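Local coordinates for protein hydrolase, haloacid dehalogenase-like family (Pseudomonas syringae pv. tomato, PDB 3S6J) that binds calcium through a cluster of aspartates in a Rossmann-like haloacid dehalogenase domain and probably hydrolyses phosphate esters such as sugar phosphates, at residues V21-L32 and M41-G49; G146-L154 and W175-C183. All blocks are in the same frame, centred on the assembly; numbering follows the deposited sequence.

From the N terminus the chain lays down strand 8-11, which leads into the calcium ligands D12 and D14, and enters helix 21-34. Contact 1 closes first: a short loop turns the chain back so that 41-49 packs on 21-32, starting the helical cap. After further cap helices and strand 110-113, contact 2 joins 146-154 to 175-183; strand 167-171 and the calcium ligand D172 lie between its segments, and F153 and A180 both pack on V169, on one face of the parallel sheet. The contacts follow in series. W175 NE1 donates to R46 O, a direct bond tying cap to core, and each contact separately borders the calcium aspartates: V21 at D172, N24 at D14, K147 at D12.

Contact 1. Residues V21-L32 and M41-G49; sequences VYQNVAAWKEAL and MWRIHRKIG
The first two helices of the cap, inserted after the first core strand as in C1-type haloacid dehalogenase relatives, pack here through I44, I48, M41 and V25. The axes of segments 21-32 and 41-47 approach to 9.3 Å, their directions 122° apart. I44 is the knob, set in a hole formed by V25, W28, K29 and L32. Its CG2 presses on W28 CB at 3.6 Å, while CD1 reaches CD1 of L32 at 3.7 Å. M41, a selenomethionine, lays SE beside K29 CG, and a bend at chi3 (104°) swings its methyl CE against V25 CG1, a close 3.5 Å. V25 CG2 meets I48 CG1, and I48 CD1 touches W28 CD1 at 3.7 Å.

Toward the start of helix 21-34, H45 turns its edge to the face of Y22 in a T-shaped pair, ring centroids 5.1 Å apart and planes at 69°, with V21 CG1 3.5 Å from H45 NE2. Both imidazole nitrogens are engaged: NE2 with G193 O and ND1 with the Y22 hydroxyl of the second subunit, which should fix the ring's rotation. Y22 OH of this chain pairs in turn with H45 ND1 of the second subunit, so the aromatic pair lies at the dimer interface.

N24 passes I48 with its amide gripped at both atoms, by H79 and by the calcium ligand D14. W28 continues the apolar layer onto helix 52-63, L32 reaches L75 of helix 69-85, and V21 borders D14 and D172, placing the pair between the rest of the cap and the ends of the core strands.

Contact 2. Residues G146-L154 and W175-C183; sequences GKPDPDLFL and WDMLAARRC
K147 and D176 meet in a buried salt bridge beside the calcium site, NZ to OD2 at 2.7 Å. The lysine chain is extended beyond CG and delivers its ammonium to the syn side of OD2, 21° out of the carboxylate plane. Beside this pair, along helix 174-182, the packing is close. F153 drives the edge of its ring at the helix backbone, CE2 lying 3.3 Å from D176 O and near A180 N, both in the ring plane, and the ring is nearly coplanar with the D176 carboxylate. The loop approaches the helix closely at A179: P148 O lies 3.1 Å from A179 CB and also meets A179 CA in a CA-H...O contact, and the CA atoms of P148 and A179 are 4.4 Å apart. The peptide before P148 is cis, and the proline ring runs alongside W175, its CB near the indole edge and 3.8 Å from L178 CB. P150 CB rests on C183 CB.

Toward the exposed side, at R182 and L154, apolar contact persists but the polar link weakens. R182, bent at chi3, spreads one guanidinium face over P148 O and P150 CD, while its salt bridge to D149 is long, NH2 to OD2 being 3.7 Å with the two planes 65° apart. D149 is anchored instead through OD1, which caps the following helix by accepting from D151 N. L154 CD2 reaches C183 CB at this margin.

K147 NZ also pairs with OD1 of the calcium ligand D12, which lies close to D176 OD2. The lysine thus bridges two neighbouring acidic groups and would be expected to offset their repulsion, consistent with the conserved lysine and acidic residues of haloacid dehalogenase motifs.

Contact 1. Residues V21-L32 and M41-G49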
loop_
_atom_site.group_PDB
_atom_site.type_symbol
_atom_site.label_atom_id
_atom_site.label_comp_id
_atom_site.label_asym_id
_atom_site.label_seq_id
_atom_site.Cartn_x
_atom_site.Cartn_y
_atom_site.Cartn_z
ATOM N N VAL E 21 7.085 -5.486 3.118
ATOM C CA VAL E 21 6.791 -4.817 1.857
ATOM C C VAL E 21 6.981 -3.302 1.949
ATOM O O VAL E 21 7.523 -2.695 1.051
ATOM C CB VAL E 21 5.343 -5.120 1.379
ATOM C CG1 VAL E 21 4.955 -4.193 0.245
ATOM C CG2 VAL E 21 5.188 -6.590 0.957
ATOM N N TYR E 22 6.519 -2.696 3.037
ATOM C CA TYR E 22 6.555 -1.256 3.176
ATOM C C TYR E 22 7.993 -0.745 3.346
ATOM O O TYR E 22 8.319 0.382 2.938
ATOM C CB TYR E 22 5.617 -0.788 4.315
ATOM C CG TYR E 22 4.150 -0.977 3.945
ATOM C CD1 TYR E 22 3.562 -2.244 3.970
ATOM C CD2 TYR E 22 3.361 0.099 3.535
ATOM C CE1 TYR E 22 2.228 -2.430 3.621
ATOM C CE2 TYR E 22 2.028 -0.087 3.173
ATOM C CZ TYR E 22 1.475 -1.353 3.217
ATOM O OH TYR E 22 0.169 -1.548 2.839
ATOM N N GLN E 23 8.855 -1.578 3.928
ATOM C CA GLN E 23 10.273 -1.244 3.986
ATOM C C GLN E 23 10.878 -1.334 2.576
ATOM O O GLN E 23 11.671 -0.477 2.172
ATOM C CB GLN E 23 11.017 -2.140 4.989
ATOM C CG GLN E 23 10.774 -1.788 6.459
ATOM C CD GLN E 23 9.393 -2.204 6.964
ATOM O OE1 GLN E 23 8.792 -3.164 6.475
ATOM N NE2 GLN E 23 8.893 -1.484 7.957
ATOM N N ASN E 24 10.476 -2.364 1.829
ATOM C CA ASN E 24 10.936 -2.549 0.457
ATOM C C ASN E 24 10.531 -1.322 -0.369
ATOM O O ASN E 24 11.371 -0.690 -0.994
ATOM C CB ASN E 24 10.384 -3.854 -0.133
ATOM C CG ASN E 24 11.242 -4.409 -1.249
ATOM O OD1 ASN E 24 12.144 -3.741 -1.738
ATOM N ND2 ASN E 24 10.969 -5.640 -1.653
ATOM N N VAL E 25 9.254 -0.953 -0.318
ATOM C CA VAL E 25 8.787 0.259 -0.987
ATOM C C VAL E 25 9.647 1.496 -0.666
ATOM O O VAL E 25 10.087 2.211 -1.570
ATOM C CB VAL E 25 7.281 0.556 -0.677
ATOM C CG1 VAL E 25 6.824 1.793 -1.423
ATOM C CG2 VAL E 25 6.411 -0.609 -1.083
ATOM N N ALA E 26 9.886 1.745 0.614
ATOM C CA ALA E 26 10.643 2.923 1.040
ATOM C C ALA E 26 12.070 2.888 0.499
ATOM O O ALA E 26 12.599 3.908 0.030
ATOM C CB ALA E 26 10.640 3.022 2.557
ATOM N N ALA E 27 12.669 1.699 0.520
ATOM C CA ALA E 27 14.006 1.479 -0.029
ATOM C C ALA E 27 14.074 1.764 -1.532
ATOM O O ALA E 27 15.027 2.391 -2.005
ATOM C CB ALA E 27 14.481 0.053 0.267
ATOM N N TRP E 28 13.091 1.272 -2.292
ATOM C CA TRP E 28 13.052 1.593 -3.712
ATOM C C TRP E 28 12.853 3.090 -3.944
ATOM O O TRP E 28 13.493 3.668 -4.824
ATOM C CB TRP E 28 12.000 0.771 -4.462
ATOM C CG TRP E 28 12.506 -0.595 -4.775
ATOM C CD1 TRP E 28 12.055 -1.774 -4.263
ATOM C CD2 TRP E 28 13.620 -0.923 -5.623
ATOM N NE1 TRP E 28 12.796 -2.813 -4.749
ATOM C CE2 TRP E 28 13.765 -2.323 -5.590
ATOM C CE3 TRP E 28 14.495 -0.170 -6.414
ATOM C CZ2 TRP E 28 14.759 -2.994 -6.318
ATOM C CZ3 TRP E 28 15.482 -0.836 -7.147
ATOM C CH2 TRP E 28 15.605 -2.232 -7.094
ATOM N N LYS E 29 11.978 3.707 -3.145
ATOM C CA LYS E 29 11.657 5.121 -3.302
ATOM C C LYS E 29 12.900 5.998 -3.148
ATOM O O LYS E 29 13.132 6.919 -3.931
ATOM C CB LYS E 29 10.576 5.554 -2.303
ATOM C CG LYS E 29 10.237 7.043 -2.370
ATOM C CD LYS E 29 9.766 7.443 -3.783
ATOM C CE LYS E 29 9.104 8.811 -3.743
ATOM N NZ LYS E 29 9.052 9.456 -5.080
ATOM N N GLU E 30 13.693 5.682 -2.137
ATOM C CA GLU E 30 14.929 6.386 -1.825
ATOM C C GLU E 30 15.966 6.173 -2.913
ATOM O O GLU E 30 16.639 7.127 -3.340
ATOM C CB GLU E 30 15.449 5.894 -0.472
ATOM C CG GLU E 30 16.863 6.285 -0.145
ATOM C CD GLU E 30 17.185 6.003 1.317
ATOM O OE1 GLU E 30 16.251 5.664 2.073
ATOM O OE2 GLU E 30 18.363 6.115 1.716
ATOM N N ALA E 31 16.088 4.936 -3.389
ATOM C CA ALA E 31 16.979 4.663 -4.534
ATOM C C ALA E 31 16.569 5.379 -5.815
ATOM O O ALA E 31 17.423 5.904 -6.543
ATOM C CB ALA E 31 17.104 3.174 -4.797
ATOM N N LEU E 32 15.277 5.384 -6.109
ATOM C CA LEU E 32 14.780 6.003 -7.338
ATOM C C LEU E 32 14.872 7.533 -7.298
ATOM O O LEU E 32 15.193 8.178 -8.311
ATOM C CB LEU E 32 13.353 5.545 -7.654
ATOM C CG LEU E 32 13.229 4.078 -8.105
ATOM C CD1 LEU E 32 11.834 3.484 -7.817
ATOM C CD2 LEU E 32 13.540 3.946 -9.568
HETATM N N MSE E 41 4.808 6.551 -4.690
HETATM C CA MSE E 41 4.995 5.275 -4.012
HETATM C C MSE E 41 3.967 4.172 -4.280
HETATM O O MSE E 41 4.305 3.005 -4.171
HETATM C CB MSE E 41 5.244 5.484 -2.521
HETATM C CG MSE E 41 6.754 5.550 -2.271
HETATM SE SE MSE E 41 7.049 6.314 -0.637
HETATM C CE MSE E 41 7.516 4.697 0.380
ATOM N N TRP E 42 2.742 4.516 -4.651
ATOM C CA TRP E 42 1.772 3.469 -5.010
ATOM C C TRP E 42 2.226 2.648 -6.248
ATOM O O TRP E 42 2.018 1.421 -6.299
ATOM C CB TRP E 42 0.363 4.044 -5.213
ATOM C CG TRP E 42 0.205 4.783 -6.513
ATOM C CD1 TRP E 42 0.588 6.066 -6.780
ATOM C CD2 TRP E 42 -0.383 4.279 -7.719
ATOM N NE1 TRP E 42 0.277 6.386 -8.090
ATOM C CE2 TRP E 42 -0.318 5.306 -8.679
ATOM C CE3 TRP E 42 -0.951 3.054 -8.077
ATOM C CZ2 TRP E 42 -0.788 5.143 -9.987
ATOM C CZ3 TRP E 42 -1.428 2.896 -9.364
ATOM C CH2 TRP E 42 -1.342 3.939 -10.304
ATOM N N ARG E 43 2.859 3.317 -7.220
ATOM C CA ARG E 43 3.394 2.656 -8.415
ATOM C C ARG E 43 4.535 1.703 -8.063
ATOM O O ARG E 43 4.669 0.644 -8.661
ATOM C CB ARG E 43 3.867 3.683 -9.487
ATOM C CG ARG E 43 2.919 4.869 -9.714
ATOM C CD ARG E 43 3.140 5.609 -11.041
ATOM N NE ARG E 43 2.490 4.847 -12.107
ATOM C CZ ARG E 43 1.464 5.265 -12.842
ATOM N NH1 ARG E 43 0.961 6.475 -12.687
ATOM N NH2 ARG E 43 0.962 4.457 -13.759
ATOM N N ILE E 44 5.371 2.082 -7.096
ATOM C CA ILE E 44 6.433 1.186 -6.623
ATOM C C ILE E 44 5.844 -0.022 -5.876
ATOM O O ILE E 44 6.298 -1.159 -6.043
ATOM C CB ILE E 44 7.461 1.923 -5.726
ATOM C CG1 ILE E 44 8.175 3.025 -6.533
ATOM C CG2 ILE E 44 8.475 0.922 -5.161
ATOM C CD1 ILE E 44 8.906 4.092 -5.705
ATOM N N HIS E 45 4.812 0.234 -5.079
ATOM C CA HIS E 45 4.157 -0.806 -4.267
ATOM C C HIS E 45 3.520 -1.843 -5.186
ATOM O O HIS E 45 3.513 -3.036 -4.884
ATOM C CB HIS E 45 3.098 -0.174 -3.334
ATOM C CG HIS E 45 2.546 -1.109 -2.293
ATOM N ND1 HIS E 45 1.697 -0.687 -1.303
ATOM C CD2 HIS E 45 2.750 -2.439 -2.086
ATOM C CE1 HIS E 45 1.394 -1.713 -0.517
ATOM N NE2 HIS E 45 2.020 -2.780 -0.977
ATOM N N ARG E 46 3.001 -1.389 -6.322
ATOM C CA ARG E 46 2.369 -2.284 -7.299
ATOM C C ARG E 46 3.318 -3.365 -7.825
ATOM O O ARG E 46 2.876 -4.449 -8.206
ATOM C CB ARG E 46 1.858 -1.484 -8.505
ATOM C CG ARG E 46 0.475 -0.878 -8.359
ATOM C CD ARG E 46 -0.214 -0.790 -9.742
ATOM N NE ARG E 46 0.613 -0.153 -10.781
ATOM C CZ ARG E 46 0.124 0.410 -11.894
ATOM N NH1 ARG E 46 -1.188 0.422 -12.125
ATOM N NH2 ARG E 46 0.942 0.966 -12.781
ATOM N N LYS E 47 4.613 -3.057 -7.884
ATOM C CA LYS E 47 5.589 -3.961 -8.494
ATOM C C LYS E 47 6.343 -4.833 -7.477
ATOM O O LYS E 47 7.100 -5.732 -7.850
ATOM C CB LYS E 47 6.616 -3.176 -9.322
ATOM C CG LYS E 47 6.042 -2.145 -10.290
ATOM C CD LYS E 47 5.140 -2.758 -11.363
ATOM C CE LYS E 47 4.916 -1.775 -12.522
ATOM N NZ LYS E 47 3.771 -2.169 -13.404
ATOM N N ILE E 48 6.180 -4.550 -6.197
ATOM C CA ILE E 48 6.879 -5.326 -5.178
ATOM C C ILE E 48 6.500 -6.807 -5.297
ATOM O O ILE E 48 5.313 -7.177 -5.258
ATOM C CB ILE E 48 6.609 -4.770 -3.752
ATOM C CG1 ILE E 48 7.060 -3.308 -3.666
ATOM C CG2 ILE E 48 7.319 -5.607 -2.689
ATOM C CD1 ILE E 48 8.563 -3.082 -3.891
ATOM N N GLY E 49 7.518 -7.646 -5.460
ATOM C CA GLY E 49 7.318 -9.062 -5.713
ATOM C C GLY E 49 7.940 -9.480 -7.042
ATOM O O GLY E 49 8.268 -10.651 -7.225
#

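Contact 2. Residues G146-L154 and W175-C183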
loop_
_atom_site.group_PDB
_atom_site.type_symbol
_atom_site.label_atom_id
_atom_site.label_comp_id
_atom_site.label_asym_id
_atom_site.label_seq_id
_atom_site.Cartn_x
_atom_site.Cartn_y
_atom_site.Cartn_z
ATOM N N GLY E 146 12.832 -13.794 -12.243
ATOM C CA GLY E 146 12.047 -13.664 -11.039
ATOM C C GLY E 146 10.578 -13.652 -11.384
ATOM O O GLY E 146 10.188 -13.794 -12.550
ATOM N N LYS E 147 9.753 -13.478 -10.364
ATOM C CA LYS E 147 8.323 -13.404 -10.580
ATOM C C LYS E 147 8.001 -12.246 -11.523
ATOM O O LYS E 147 8.688 -11.222 -11.521
ATOM C CB LYS E 147 7.610 -13.259 -9.246
ATOM C CG LYS E 147 7.859 -14.428 -8.301
ATOM C CD LYS E 147 7.498 -14.045 -6.864
ATOM C CE LYS E 147 7.973 -15.095 -5.866
ATOM N NZ LYS E 147 7.688 -14.700 -4.458
ATOM N N PRO E 148 6.947 -12.397 -12.339
ATOM C CA PRO E 148 5.980 -13.502 -12.358
ATOM C C PRO E 148 6.377 -14.725 -13.201
ATOM O O PRO E 148 5.522 -15.595 -13.441
ATOM C CB PRO E 148 4.768 -12.832 -12.978
ATOM C CG PRO E 148 5.414 -11.974 -14.055
ATOM C CD PRO E 148 6.532 -11.315 -13.259
ATOM N N ASP E 149 7.624 -14.789 -13.675
ATOM C CA ASP E 149 8.108 -16.012 -14.298
ATOM C C ASP E 149 8.019 -17.156 -13.280
ATOM O O ASP E 149 8.260 -16.960 -12.082
ATOM C CB ASP E 149 9.531 -15.849 -14.816
ATOM C CG ASP E 149 9.941 -16.975 -15.752
ATOM O OD1 ASP E 149 10.213 -18.099 -15.256
ATOM O OD2 ASP E 149 9.991 -16.730 -16.982
ATOM N N PRO E 150 7.610 -18.342 -13.747
ATOM C CA PRO E 150 7.378 -19.514 -12.896
ATOM C C PRO E 150 8.676 -20.122 -12.360
ATOM O O PRO E 150 8.623 -21.064 -11.559
ATOM C CB PRO E 150 6.719 -20.517 -13.852
ATOM C CG PRO E 150 6.293 -19.731 -15.037
ATOM C CD PRO E 150 7.235 -18.593 -15.147
ATOM N N ASP E 151 9.814 -19.603 -12.804
ATOM C CA ASP E 151 11.107 -20.166 -12.437
ATOM C C ASP E 151 11.244 -20.502 -10.970
ATOM O O ASP E 151 11.548 -21.646 -10.622
ATOM C CB ASP E 151 12.241 -19.228 -12.839
ATOM C CG ASP E 151 12.938 -19.678 -14.099
ATOM O OD1 ASP E 151 12.340 -20.503 -14.830
ATOM O OD2 ASP E 151 14.079 -19.219 -14.349
ATOM N N LEU E 152 11.053 -19.497 -10.117
ATOM C CA LEU E 152 11.235 -19.663 -8.683
ATOM C C LEU E 152 10.389 -20.809 -8.096
ATOM O O LEU E 152 10.864 -21.557 -7.239
ATOM C CB LEU E 152 10.924 -18.363 -7.926
ATOM C CG LEU E 152 11.998 -17.333 -7.534
ATOM C CD1 LEU E 152 13.399 -17.911 -7.486
ATOM C CD2 LEU E 152 11.959 -16.135 -8.433
ATOM N N PHE E 153 9.136 -20.924 -8.524
ATOM C CA PHE E 153 8.231 -21.890 -7.918
ATOM C C PHE E 153 8.588 -23.295 -8.355
ATOM O O PHE E 153 8.476 -24.246 -7.583
ATOM C CB PHE E 153 6.774 -21.566 -8.258
ATOM C CG PHE E 153 6.276 -20.274 -7.642
ATOM C CD1 PHE E 153 6.906 -19.734 -6.532
ATOM C CD2 PHE E 153 5.172 -19.616 -8.160
ATOM C CE1 PHE E 153 6.453 -18.553 -5.960
ATOM C CE2 PHE E 153 4.711 -18.435 -7.585
ATOM C CZ PHE E 153 5.356 -17.906 -6.490
ATOM N N LEU E 154 9.005 -23.411 -9.615
ATOM C CA LEU E 154 9.455 -24.671 -10.188
ATOM C C LEU E 154 10.700 -25.169 -9.462
ATOM O O LEU E 154 10.795 -26.347 -9.125
ATOM C CB LEU E 154 9.743 -24.499 -11.689
ATOM C CG LEU E 154 8.519 -24.087 -12.526
ATOM C CD1 LEU E 154 8.871 -23.831 -13.965
ATOM C CD2 LEU E 154 7.411 -25.135 -12.416
ATOM N N TRP E 175 2.006 -10.750 -8.549
ATOM C CA TRP E 175 3.119 -11.463 -9.164
ATOM C C TRP E 175 3.286 -12.904 -8.717
ATOM O O TRP E 175 3.655 -13.730 -9.526
ATOM C CB TRP E 175 4.405 -10.650 -8.985
ATOM C CG TRP E 175 4.091 -9.214 -9.202
ATOM C CD1 TRP E 175 4.127 -8.219 -8.277
ATOM C CD2 TRP E 175 3.595 -8.625 -10.414
ATOM N NE1 TRP E 175 3.720 -7.040 -8.843
ATOM C CE2 TRP E 175 3.387 -7.259 -10.155
ATOM C CE3 TRP E 175 3.316 -9.120 -11.695
ATOM C CZ2 TRP E 175 2.917 -6.368 -11.134
ATOM C CZ3 TRP E 175 2.864 -8.237 -12.669
ATOM C CH2 TRP E 175 2.663 -6.875 -12.378
ATOM N N ASP E 176 2.998 -13.204 -7.447
ATOM C CA ASP E 176 2.985 -14.587 -6.939
ATOM C C ASP E 176 1.866 -15.396 -7.573
ATOM O O ASP E 176 2.051 -16.558 -7.930
ATOM C CB ASP E 176 2.770 -14.626 -5.409
ATOM C CG ASP E 176 3.912 -13.999 -4.627
ATOM O OD1 ASP E 176 3.729 -12.865 -4.147
ATOM O OD2 ASP E 176 4.980 -14.636 -4.466
HETATM N N MSE E 177 0.692 -14.780 -7.684
HETATM C CA MSE E 177 -0.478 -15.448 -8.234
HETATM C C MSE E 177 -0.305 -15.722 -9.725
HETATM O O MSE E 177 -0.582 -16.824 -10.199
HETATM C CB MSE E 177 -1.748 -14.623 -7.978
HETATM C CG MSE E 177 -2.102 -14.441 -6.506
HETATM SE SE MSE E 177 -2.188 -16.170 -5.564
HETATM C CE MSE E 177 -0.452 -16.119 -4.698
ATOM N N LEU E 178 0.150 -14.700 -10.444
ATOM C CA LEU E 178 0.503 -14.824 -11.844
ATOM C C LEU E 178 1.497 -15.983 -12.068
ATOM O O LEU E 178 1.232 -16.894 -12.871
ATOM C CB LEU E 178 1.081 -13.491 -12.345
ATOM C CG LEU E 178 0.217 -12.570 -13.231
ATOM C CD1 LEU E 178 -1.270 -12.743 -13.079
ATOM C CD2 LEU E 178 0.599 -11.110 -13.071
ATOM N N ALA E 179 2.620 -15.974 -11.345
ATOM C CA ALA E 179 3.575 -17.063 -11.482
ATOM C C ALA E 179 2.956 -18.418 -11.115
ATOM O O ALA E 179 3.293 -19.449 -11.706
ATOM C CB ALA E 179 4.829 -16.794 -10.660
ATOM N N ALA E 180 2.063 -18.428 -10.131
ATOM C CA ALA E 180 1.471 -19.688 -9.702
ATOM C C ALA E 180 0.658 -20.255 -10.856
ATOM O O ALA E 180 0.779 -21.431 -11.198
ATOM C CB ALA E 180 0.605 -19.500 -8.464
ATOM N N ARG E 181 -0.189 -19.413 -11.437
ATOM C CA ARG E 181 -1.060 -19.821 -12.526
ATOM C C ARG E 181 -0.261 -20.215 -13.784
ATOM O O ARG E 181 -0.646 -21.111 -14.520
ATOM C CB ARG E 181 -2.058 -18.705 -12.839
ATOM C CG ARG E 181 -3.062 -18.414 -11.729
ATOM C CD ARG E 181 -3.751 -19.700 -11.275
ATOM N NE ARG E 181 -4.241 -20.416 -12.437
ATOM C CZ ARG E 181 -4.318 -21.735 -12.568
ATOM N NH1 ARG E 181 -3.943 -22.551 -11.590
ATOM N NH2 ARG E 181 -4.775 -22.226 -13.716
ATOM N N ARG E 182 0.859 -19.541 -14.017
ATOM C CA ARG E 182 1.703 -19.840 -15.181
ATOM C C ARG E 182 2.315 -21.232 -15.154
ATOM O O ARG E 182 2.551 -21.814 -16.205
ATOM C CB ARG E 182 2.758 -18.768 -15.379
ATOM C CG ARG E 182 2.243 -17.602 -16.222
ATOM C CD ARG E 182 3.155 -16.384 -16.190
ATOM N NE ARG E 182 4.401 -16.641 -16.905
ATOM C CZ ARG E 182 5.352 -15.736 -17.110
ATOM N NH1 ARG E 182 5.215 -14.507 -16.639
ATOM N NH2 ARG E 182 6.452 -16.072 -17.771
ATOM N N CYS E 183 2.542 -21.782 -13.959
ATOM C CA CYS E 183 2.973 -23.176 -13.853
ATOM C C CYS E 183 1.836 -24.072 -13.394
ATOM O O CYS E 183 2.060 -25.208 -12.989
ATOM C CB CYS E 183 4.202 -23.328 -12.947
ATOM S SG CYS E 183 3.994 -22.678 -11.275
#